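Dextranase (Pseudarthrobacter oxydans, PDB 6NZS) hydrolyses internal alpha-1,6-glucosidic linkages within dextran chains, as an endo-acting enzyme of glycoside hydrolase family 49. Local coordinates at residues T469-R475 against S495-H501; S238-H244 against E287-Y291; Y155-D160 against T169-N175. All blocks are in the same frame, centred on the assembly; numbering follows the deposited sequence.

Interaction 1. Residues T469-R475 against S495-H501; sequences TTVKNMR and SDTENIH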
loop_
_atom_site.group_PDB
_atom_site.type_symbol
_atom_site.label_atom_id
_atom_site.label_comp_id
_atom_site.label_asym_id
_atom_site.label_seq_id
_atom_site.Cartn_x
_atom_site.Cartn_y
_atom_site.Cartn_z
ATOM N N THR A 469 -22.292 7.811 17.783
ATOM C CA THR A 469 -21.332 6.813 17.339
ATOM C C THR A 469 -20.027 7.035 18.094
ATOM O O THR A 469 -19.753 8.140 18.569
ATOM C CB THR A 469 -21.091 6.904 15.824
ATOM O OG1 THR A 469 -20.560 8.194 15.496
ATOM C CG2 THR A 469 -22.396 6.694 15.057
ATOM N N THR A 470 -19.233 5.967 18.223
ATOM C CA THR A 470 -18.001 6.022 19.001
ATOM C C THR A 470 -16.884 5.263 18.299
ATOM O O THR A 470 -17.058 4.100 17.923
ATOM C CB THR A 470 -18.209 5.440 20.403
ATOM O OG1 THR A 470 -19.284 6.134 21.045
ATOM C CG2 THR A 470 -16.961 5.616 21.238
ATOM N N VAL A 471 -15.742 5.930 18.142
ATOM C CA VAL A 471 -14.486 5.318 17.718
ATOM C C VAL A 471 -13.593 5.262 18.952
ATOM O O VAL A 471 -13.264 6.308 19.529
ATOM C CB VAL A 471 -13.835 6.143 16.596
ATOM C CG1 VAL A 471 -12.424 5.646 16.303
ATOM C CG2 VAL A 471 -14.710 6.107 15.353
ATOM N N LYS A 472 -13.203 4.058 19.372
ATOM C CA LYS A 472 -12.471 3.952 20.628
ATOM C C LYS A 472 -11.477 2.798 20.620
ATOM O O LYS A 472 -11.600 1.835 19.858
ATOM C CB LYS A 472 -13.427 3.824 21.824
ATOM C CG LYS A 472 -14.276 2.569 21.792
ATOM C CD LYS A 472 -15.210 2.526 22.992
ATOM C CE LYS A 472 -15.997 1.232 23.010
ATOM N NZ LYS A 472 -17.014 1.249 24.097
ATOM N N ASN A 473 -10.485 2.911 21.508
ATOM C CA ASN A 473 -9.566 1.817 21.799
ATOM C C ASN A 473 -8.797 1.389 20.552
ATOM O O ASN A 473 -8.801 0.226 20.152
ATOM C CB ASN A 473 -10.297 0.642 22.454
ATOM C CG ASN A 473 -10.909 1.018 23.787
ATOM O OD1 ASN A 473 -10.306 1.752 24.573
ATOM N ND2 ASN A 473 -12.117 0.528 24.043
ATOM N N MET A 474 -8.133 2.359 19.933
ATOM C CA MET A 474 -7.288 2.121 18.771
ATOM C C MET A 474 -5.867 2.459 19.175
ATOM O O MET A 474 -5.604 3.569 19.655
ATOM C CB MET A 474 -7.726 2.980 17.587
ATOM C CG MET A 474 -9.195 2.840 17.251
ATOM S SD MET A 474 -9.521 3.148 15.508
ATOM C CE MET A 474 -9.002 4.844 15.377
ATOM N N ARG A 475 -4.964 1.504 18.998
ATOM C CA ARG A 475 -3.567 1.657 19.376
ATOM C C ARG A 475 -2.682 1.475 18.152
ATOM O O ARG A 475 -2.795 0.475 17.434
ATOM C CB ARG A 475 -3.174 0.640 20.454
ATOM C CG ARG A 475 -1.737 0.782 20.946
ATOM C CD ARG A 475 -1.500 -0.090 22.176
ATOM N NE ARG A 475 -0.159 0.071 22.734
ATOM C CZ ARG A 475 0.130 0.821 23.794
ATOM N NH1 ARG A 475 -0.831 1.487 24.422
ATOM N NH2 ARG A 475 1.385 0.902 24.232
ATOM N N SER A 495 -17.285 11.264 15.243
ATOM C CA SER A 495 -17.868 10.397 16.252
ATOM C C SER A 495 -17.216 10.744 17.580
ATOM O O SER A 495 -16.141 11.350 17.615
ATOM C CB SER A 495 -17.570 8.919 15.940
ATOM O OG SER A 495 -18.014 8.539 14.645
ATOM N N ASP A 496 -17.880 10.387 18.682
ATOM C CA ASP A 496 -17.184 10.371 19.961
ATOM C C ASP A 496 -15.906 9.559 19.799
ATOM O O ASP A 496 -15.904 8.509 19.151
ATOM C CB ASP A 496 -18.053 9.729 21.045
ATOM C CG ASP A 496 -19.168 10.644 21.531
ATOM O OD1 ASP A 496 -19.308 11.790 21.048
ATOM O OD2 ASP A 496 -19.936 10.191 22.408
ATOM N N THR A 497 -14.809 10.060 20.367
ATOM C CA THR A 497 -13.486 9.496 20.123
ATOM C C THR A 497 -12.778 9.304 21.454
ATOM O O THR A 497 -12.586 10.270 22.201
ATOM C CB THR A 497 -12.684 10.431 19.214
ATOM O OG1 THR A 497 -13.357 10.559 17.957
ATOM C CG2 THR A 497 -11.292 9.868 18.971
ATOM N N GLU A 498 -12.399 8.059 21.762
ATOM C CA GLU A 498 -11.868 7.733 23.079
ATOM C C GLU A 498 -10.686 6.777 22.993
ATOM O O GLU A 498 -10.681 5.843 22.187
ATOM C CB GLU A 498 -12.949 7.102 23.969
ATOM C CG GLU A 498 -14.101 8.036 24.264
ATOM C CD GLU A 498 -15.346 7.304 24.710
ATOM O OE1 GLU A 498 -15.227 6.152 25.172
ATOM O OE2 GLU A 498 -16.443 7.891 24.591
ATOM N N ASN A 499 -9.698 7.016 23.851
ATOM C CA ASN A 499 -8.565 6.117 24.057
ATOM C C ASN A 499 -7.892 5.713 22.743
ATOM O O ASN A 499 -7.807 4.538 22.377
ATOM C CB ASN A 499 -8.942 4.898 24.907
ATOM C CG ASN A 499 -7.729 4.216 25.489
ATOM O OD1 ASN A 499 -6.743 4.867 25.817
ATOM N ND2 ASN A 499 -7.785 2.891 25.608
ATOM N N ILE A 500 -7.389 6.722 22.047
ATOM C CA ILE A 500 -6.575 6.532 20.854
ATOM C C ILE A 500 -5.128 6.708 21.283
ATOM O O ILE A 500 -4.781 7.717 21.906
ATOM C CB ILE A 500 -6.952 7.563 19.777
ATOM C CG1 ILE A 500 -8.475 7.622 19.573
ATOM C CG2 ILE A 500 -6.173 7.289 18.480
ATOM C CD1 ILE A 500 -9.116 6.311 19.150
ATOM N N HIS A 501 -4.283 5.731 20.977
ATOM C CA HIS A 501 -2.903 5.751 21.437
ATOM C C HIS A 501 -1.986 5.659 20.230
ATOM O O HIS A 501 -2.128 4.745 19.412
ATOM C CB HIS A 501 -2.644 4.589 22.400
ATOM C CG HIS A 501 -1.459 4.794 23.289
ATOM N ND1 HIS A 501 -1.574 5.093 24.632
ATOM C CD2 HIS A 501 -0.132 4.742 23.025
ATOM C CE1 HIS A 501 -0.364 5.213 25.154
ATOM N NE2 HIS A 501 0.529 5.002 24.201
HETATM O O HOH W 1 -18.891 7.603 23.505
HETATM O O HOH W 2 -17.626 4.488 25.217
#

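Interaction 2. Residues S238-H244 against E287-Y291; sequences SMGSDYH and EQYVY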
loop_
_atom_site.group_PDB
_atom_site.type_symbol
_atom_site.label_atom_id
_atom_site.label_comp_id
_atom_site.label_asym_id
_atom_site.label_seq_id
_atom_site.Cartn_x
_atom_site.Cartn_y
_atom_site.Cartn_z
ATOM N N SER A 238 -4.283 -12.870 -19.886
ATOM C CA SER A 238 -4.823 -11.554 -20.214
ATOM C C SER A 238 -6.346 -11.595 -20.212
ATOM O O SER A 238 -6.947 -12.348 -20.985
ATOM C CB SER A 238 -4.321 -11.097 -21.589
ATOM O OG SER A 238 -5.006 -9.924 -22.002
ATOM N N MET A 239 -6.969 -10.771 -19.365
ATOM C CA MET A 239 -8.422 -10.618 -19.380
ATOM C C MET A 239 -8.893 -9.539 -20.344
ATOM O O MET A 239 -10.069 -9.534 -20.723
ATOM C CB MET A 239 -8.955 -10.308 -17.975
ATOM C CG MET A 239 -8.882 -11.476 -16.994
ATOM S SD MET A 239 -9.813 -11.157 -15.485
ATOM C CE MET A 239 -9.017 -12.286 -14.344
ATOM N N GLY A 240 -8.006 -8.637 -20.750
ATOM C CA GLY A 240 -8.357 -7.531 -21.616
ATOM C C GLY A 240 -8.850 -6.317 -20.847
ATOM O O GLY A 240 -9.137 -6.361 -19.649
ATOM N N SER A 241 -8.957 -5.198 -21.567
ATOM C CA SER A 241 -9.434 -3.965 -20.952
ATOM C C SER A 241 -10.933 -3.963 -20.689
ATOM O O SER A 241 -11.413 -3.094 -19.950
ATOM C CB SER A 241 -9.094 -2.775 -21.853
ATOM O OG SER A 241 -9.765 -2.891 -23.100
ATOM N N ASP A 242 -11.677 -4.906 -21.267
ATOM C CA ASP A 242 -13.135 -4.852 -21.269
ATOM C C ASP A 242 -13.770 -6.083 -20.633
ATOM O O ASP A 242 -14.904 -6.443 -20.961
ATOM C CB ASP A 242 -13.674 -4.620 -22.682
ATOM C CG ASP A 242 -13.242 -5.697 -23.669
ATOM O OD1 ASP A 242 -12.370 -6.527 -23.337
ATOM O OD2 ASP A 242 -13.791 -5.719 -24.793
ATOM N N TYR A 243 -13.057 -6.729 -19.713
ATOM C CA TYR A 243 -13.600 -7.868 -18.986
ATOM C C TYR A 243 -12.840 -8.009 -17.681
ATOM O O TYR A 243 -11.626 -7.787 -17.637
ATOM C CB TYR A 243 -13.460 -9.162 -19.799
ATOM C CG TYR A 243 -13.684 -10.449 -19.013
ATOM C CD1 TYR A 243 -14.967 -10.944 -18.791
ATOM C CD2 TYR A 243 -12.608 -11.183 -18.513
ATOM C CE1 TYR A 243 -15.169 -12.123 -18.079
ATOM C CE2 TYR A 243 -12.805 -12.358 -17.796
ATOM C CZ TYR A 243 -14.084 -12.825 -17.588
ATOM O OH TYR A 243 -14.269 -13.999 -16.877
ATOM N N HIS A 244 -13.563 -8.352 -16.624
ATOM C CA HIS A 244 -12.967 -8.889 -15.411
ATOM C C HIS A 244 -13.778 -10.102 -14.990
ATOM O O HIS A 244 -14.946 -10.244 -15.358
ATOM C CB HIS A 244 -12.853 -7.850 -14.282
ATOM C CG HIS A 244 -14.157 -7.484 -13.641
ATOM N ND1 HIS A 244 -15.289 -7.178 -14.364
ATOM C CD2 HIS A 244 -14.495 -7.345 -12.336
ATOM C CE1 HIS A 244 -16.271 -6.876 -13.534
ATOM N NE2 HIS A 244 -15.815 -6.966 -12.298
ATOM N N GLU A 287 -3.206 -3.347 -15.273
ATOM C CA GLU A 287 -2.598 -2.449 -16.253
ATOM C C GLU A 287 -3.465 -2.225 -17.489
ATOM O O GLU A 287 -3.339 -1.180 -18.142
ATOM C CB GLU A 287 -1.237 -3.008 -16.667
ATOM C CG GLU A 287 -1.308 -4.309 -17.457
ATOM C CD GLU A 287 0.031 -5.014 -17.514
ATOM O OE1 GLU A 287 0.466 -5.546 -16.470
ATOM O OE2 GLU A 287 0.654 -5.042 -18.594
ATOM N N GLN A 288 -4.319 -3.185 -17.850
ATOM C CA GLN A 288 -5.127 -3.041 -19.059
ATOM C C GLN A 288 -6.353 -2.165 -18.855
ATOM O O GLN A 288 -6.958 -1.741 -19.846
ATOM C CB GLN A 288 -5.559 -4.408 -19.602
ATOM C CG GLN A 288 -4.392 -5.331 -19.892
ATOM C CD GLN A 288 -4.802 -6.692 -20.443
ATOM O OE1 GLN A 288 -5.647 -7.374 -19.873
ATOM N NE2 GLN A 288 -4.187 -7.093 -21.545
ATOM N N TYR A 289 -6.726 -1.870 -17.615
ATOM C CA TYR A 289 -7.929 -1.099 -17.340
ATOM C C TYR A 289 -7.615 0.390 -17.316
ATOM O O TYR A 289 -6.580 0.812 -16.794
ATOM C CB TYR A 289 -8.545 -1.510 -15.999
ATOM C CG TYR A 289 -8.932 -2.971 -15.919
ATOM C CD1 TYR A 289 -9.917 -3.494 -16.750
ATOM C CD2 TYR A 289 -8.317 -3.824 -15.012
ATOM C CE1 TYR A 289 -10.272 -4.824 -16.689
ATOM C CE2 TYR A 289 -8.670 -5.152 -14.935
ATOM C CZ TYR A 289 -9.646 -5.648 -15.776
ATOM O OH TYR A 289 -9.982 -6.983 -15.698
ATOM N N VAL A 290 -8.523 1.180 -17.891
ATOM C CA VAL A 290 -8.429 2.631 -17.810
ATOM C C VAL A 290 -8.717 3.081 -16.381
ATOM O O VAL A 290 -9.409 2.395 -15.614
ATOM C CB VAL A 290 -9.415 3.263 -18.814
ATOM C CG1 VAL A 290 -10.863 3.008 -18.388
ATOM C CG2 VAL A 290 -9.161 4.751 -18.979
ATOM N N TYR A 291 -8.166 4.236 -16.009
ATOM C CA TYR A 291 -8.530 4.876 -14.750
ATOM C C TYR A 291 -10.042 4.963 -14.640
ATOM O O TYR A 291 -10.715 5.388 -15.581
ATOM C CB TYR A 291 -7.967 6.295 -14.735
ATOM C CG TYR A 291 -8.332 7.136 -13.528
ATOM C CD1 TYR A 291 -8.019 6.719 -12.238
ATOM C CD2 TYR A 291 -8.972 8.365 -13.681
ATOM C CE1 TYR A 291 -8.326 7.499 -11.142
ATOM C CE2 TYR A 291 -9.284 9.152 -12.593
ATOM C CZ TYR A 291 -8.962 8.723 -11.319
ATOM O OH TYR A 291 -9.273 9.517 -10.234
HETATM O O HOH W 3 -7.194 -6.916 -17.679
HETATM O O HOH W 4 -10.881 -0.414 -19.225
#

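Interaction 3. Residues Y155-D160 against T169-N175; sequences YTAYND and TTEAEGN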
loop_
_atom_site.group_PDB
_atom_site.type_symbol
_atom_site.label_atom_id
_atom_site.label_comp_id
_atom_site.label_asym_id
_atom_site.label_seq_id
_atom_site.Cartn_x
_atom_site.Cartn_y
_atom_site.Cartn_z
ATOM N N TYR A 155 16.175 11.407 -6.672
ATOM C CA TYR A 155 15.763 12.743 -7.072
ATOM C C TYR A 155 14.944 13.321 -5.922
ATOM O O TYR A 155 14.475 12.598 -5.036
ATOM C CB TYR A 155 14.929 12.724 -8.372
ATOM C CG TYR A 155 13.485 12.416 -8.060
ATOM C CD1 TYR A 155 13.099 11.124 -7.726
ATOM C CD2 TYR A 155 12.524 13.426 -8.008
ATOM C CE1 TYR A 155 11.806 10.833 -7.372
ATOM C CE2 TYR A 155 11.227 13.146 -7.649
ATOM C CZ TYR A 155 10.868 11.844 -7.331
ATOM O OH TYR A 155 9.578 11.556 -6.964
ATOM N N THR A 156 14.742 14.633 -5.949
ATOM C CA THR A 156 13.908 15.299 -4.958
ATOM C C THR A 156 12.666 15.851 -5.637
ATOM O O THR A 156 12.764 16.541 -6.663
ATOM C CB THR A 156 14.680 16.412 -4.242
ATOM O OG1 THR A 156 15.798 15.831 -3.546
ATOM C CG2 THR A 156 13.780 17.161 -3.249
ATOM N N ALA A 157 11.502 15.528 -5.078
ATOM C CA ALA A 157 10.255 16.157 -5.493
ATOM C C ALA A 157 10.086 17.469 -4.738
ATOM O O ALA A 157 10.300 17.522 -3.520
ATOM C CB ALA A 157 9.079 15.233 -5.188
ATOM N N TYR A 158 9.715 18.523 -5.467
ATOM C CA TYR A 158 9.484 19.847 -4.901
ATOM C C TYR A 158 8.048 20.291 -5.138
ATOM O O TYR A 158 7.411 19.888 -6.109
ATOM C CB TYR A 158 10.392 20.888 -5.573
ATOM C CG TYR A 158 11.854 20.651 -5.321
ATOM C CD1 TYR A 158 12.589 19.810 -6.148
ATOM C CD2 TYR A 158 12.502 21.266 -4.262
ATOM C CE1 TYR A 158 13.939 19.586 -5.924
ATOM C CE2 TYR A 158 13.854 21.046 -4.031
ATOM C CZ TYR A 158 14.560 20.197 -4.857
ATOM O OH TYR A 158 15.910 19.981 -4.634
ATOM N N ASN A 159 7.550 21.146 -4.252
ATOM C CA ASN A 159 6.266 21.801 -4.448
ATOM C C ASN A 159 6.562 23.190 -4.991
ATOM O O ASN A 159 7.318 23.948 -4.376
ATOM C CB ASN A 159 5.471 21.873 -3.139
ATOM C CG ASN A 159 4.055 22.411 -3.339
ATOM O OD1 ASN A 159 3.793 23.154 -4.285
ATOM N ND2 ASN A 159 3.147 22.044 -2.451
ATOM N N ASP A 160 6.017 23.500 -6.169
ATOM C CA ASP A 160 6.275 24.808 -6.770
ATOM C C ASP A 160 5.468 25.938 -6.138
ATOM O O ASP A 160 5.647 27.107 -6.520
ATOM C CB ASP A 160 6.138 24.767 -8.304
ATOM C CG ASP A 160 4.694 24.621 -8.794
ATOM O OD1 ASP A 160 3.732 24.667 -7.998
ATOM O OD2 ASP A 160 4.527 24.457 -10.022
ATOM N N THR A 169 6.985 19.170 -8.803
ATOM C CA THR A 169 7.901 19.356 -9.916
ATOM C C THR A 169 9.270 18.845 -9.495
ATOM O O THR A 169 9.580 18.751 -8.304
ATOM C CB THR A 169 7.973 20.840 -10.309
ATOM O OG1 THR A 169 8.914 21.013 -11.376
ATOM C CG2 THR A 169 8.415 21.675 -9.116
ATOM N N THR A 170 10.090 18.500 -10.484
ATOM C CA THR A 170 11.477 18.164 -10.196
ATOM C C THR A 170 12.385 19.383 -10.204
ATOM O O THR A 170 13.577 19.248 -9.912
ATOM C CB THR A 170 12.015 17.111 -11.179
ATOM O OG1 THR A 170 11.872 17.600 -12.512
ATOM C CG2 THR A 170 11.252 15.811 -11.042
ATOM N N GLU A 171 11.852 20.564 -10.539
ATOM C CA GLU A 171 12.649 21.787 -10.520
ATOM C C GLU A 171 12.817 22.268 -9.084
ATOM O O GLU A 171 11.836 22.393 -8.341
ATOM C CB GLU A 171 12.010 22.886 -11.388
ATOM C CG GLU A 171 10.659 23.407 -10.920
ATOM C CD GLU A 171 10.172 24.673 -11.628
ATOM O OE1 GLU A 171 9.199 25.307 -11.118
ATOM O OE2 GLU A 171 10.751 25.015 -12.695
ATOM N N ALA A 172 14.064 22.525 -8.690
ATOM C CA ALA A 172 14.395 22.935 -7.329
ATOM C C ALA A 172 14.299 24.439 -7.097
ATOM O O ALA A 172 13.943 24.867 -5.991
ATOM C CB ALA A 172 15.827 22.503 -6.999
ATOM N N GLU A 173 14.623 25.254 -8.101
ATOM C CA GLU A 173 14.878 26.673 -7.869
ATOM C C GLU A 173 13.626 27.392 -7.383
ATOM O O GLU A 173 12.603 27.410 -8.071
ATOM C CB GLU A 173 15.380 27.312 -9.162
ATOM C CG GLU A 173 15.581 28.819 -9.081
ATOM C CD GLU A 173 16.875 29.191 -8.391
ATOM O OE1 GLU A 173 17.734 28.297 -8.222
ATOM O OE2 GLU A 173 17.037 30.374 -8.020
ATOM N N GLY A 174 13.716 27.992 -6.196
ATOM C CA GLY A 174 12.620 28.749 -5.632
ATOM C C GLY A 174 11.476 27.923 -5.097
ATOM O O GLY A 174 10.453 28.491 -4.695
ATOM N N ASN A 175 11.615 26.602 -5.070
ATOM C CA ASN A 175 10.535 25.707 -4.677
ATOM C C ASN A 175 10.849 25.072 -3.323
ATOM O O ASN A 175 11.913 25.288 -2.742
ATOM C CB ASN A 175 10.301 24.672 -5.778
ATOM C CG ASN A 175 9.845 25.307 -7.075
ATOM O OD1 ASN A 175 9.181 26.344 -7.070
ATOM N ND2 ASN A 175 10.176 24.677 -8.188
HETATM O O HOH W 5 14.494 16.957 -8.632
HETATM O O HOH W 6 6.737 24.780 -11.764
#

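Interaction 1. Residues T469-R475 against S495-H501
Met474 and Ile500 lie side by side on the tightly packed face of two parallel strands. CD1 of Ile500 sits 3.9 Å from CB of Met474, and the bend at the far end of the methionine (chi3 -62°) brings its CE back against the same methyl. Val471 and Thr497 continue this buried face. Backbone bonds join the strands, among them Val471 N to Asp496 O at 2.8 Å and His501 N to Met474 O at 2.9 Å. Asn473 and Asn499 both take left-handed backbone angles. Asn499 ND2 donates almost straight (169°) to Asn473 OD1 at 3.0 Å, with the two amides nearly perpendicular, while Asn473 ND2 turns to Asp424.

The other face is looser and wetter. One water accepts from Thr470 OG1 and donates to Asp496 OD2 and to Glu498 OE2, the last at 2.7 Å; Asp496 OD1 is taken by Thr534 N. Lys472 stretches away, leaving its NZ 5.3 Å from Glu498 OE1. Farther along, the Arg475 guanidinium lies flat on His501, planes 26° apart, with NH1 over the ring centre; Arg475 NE is paired with Glu477 in a salt bridge, and His501 NE2 is hydrogen-bonded to Glu548. Strands 423-435 and 545-552 flank the pair. Parallel, in-register strands with asparagine set on asparagine, as Asn473 and Asn499 are here, are characteristic of successive coils of a parallel beta-helix.

Interaction 2. Residues S238-H244 against E287-Y291
Tyr289 and Gln288 reach across to segment 238-244, meeting backbone atoms and the Ser238 hydroxyl. The Tyr289 hydroxyl donates to Tyr243 O at 2.7 Å, with that oxygen in the plane of the ring at its edge, and CB of His244 approaches the same hydroxyl to 3.3 Å. Beside it the amide of Gln288 uses both ends: NE2 donates to Ser238 OG at 3.0 Å, close to the amide plane, whereas OE1 receives Gly240 N at 2.8 Å from above its carbonyl plane. The extended glutamine chain (chi2 -180°) carries the amide as far as these partners. CB of Ser241 packs on Gln288 O, 3.1 Å away.

Two waters reinforce this shell. One donates to both Gly240 O and Gln288 OE1, so that OE1 accepts two bonds; the other links Ser241 O with Val290 N. Farther out, Asn223 binds the Tyr243 hydroxyl and Tyr299 binds His244 ND1, while Lys64 NZ donates to Glu287 O. The contact thus joins two loops of the parallel beta-helix: segment 238-244 leads from strand 235-238 into strand 245-247. The loop holding Gln288 and Tyr289 follows strand 283-285, with strand 260-263 lying between strands 235-238 and 283-285.

Interaction 3. Residues Y155-D160 against T169-N175
With its CG beside the backbone N (chi1 -64°), Tyr158 turns one face of its ring to Ala172, at an antiparallel strand pairing in the N-terminal Ig-like domain. CA of Ala172 lies over the ring centre, 3.6 Å from the centroid, in a CH-pi contact, and its CB comes within 3.4 Å of Tyr158 CZ. Thr156 CG2 covers part of the opposite face, so the ring is sandwiched between its own strand and the incoming loop.

The strands meet as a hydrogen-bonded pair: Tyr158 N donates to Thr169 O at 2.8 Å, and Thr169 N returns a bond to Tyr158 O. Thr169 then shapes the loop. Its OG1, directed opposite the backbone N (chi1 178°), accepts from Glu171 N at 3.1 Å and closes an ST turn. A type II turn from Ala172 to Asn175 brings the chain back, placing CB of Asn175 against Tyr158 CB and Asn159 O. The Asn175 amide ties the loop together, since ND2 donates to Glu171 O at 2.8 Å and to Glu171 OE1 at 3.2 Å, with both acceptors near the amide plane.

Strand 176-192 pairs with the other edge of strand 154-159, and Ser162 holds Asp160 OD1. Between the carboxylates of Asp160 and Glu171, whose OD2 and OE1 are 4.9 Å apart, a water donates to both, reaching Glu171 OE1 at 2.6 Å.

The three contacts follow one another along the chain without touching. Interaction 3 belongs to the N-terminal Ig-like domain, whereas interactions 2 and 1 lie in early and late coils of the beta-helix, on opposite sides of the chain's centre, with their own centres about 40 Å apart. Interaction 3 is centred about 34 Å from interaction 2 and about 39 Å from interaction 1; its nearest atoms are about 19 Å from those of interaction 2. Hydrogen bonds tie distant parts of the chain together: Asn159 ND2 of interaction 3 binds Tyr439 O, and the lysine that reaches interaction 2 comes from the Ig-like domain, as interaction 3 does. None of the three includes a bound ligand.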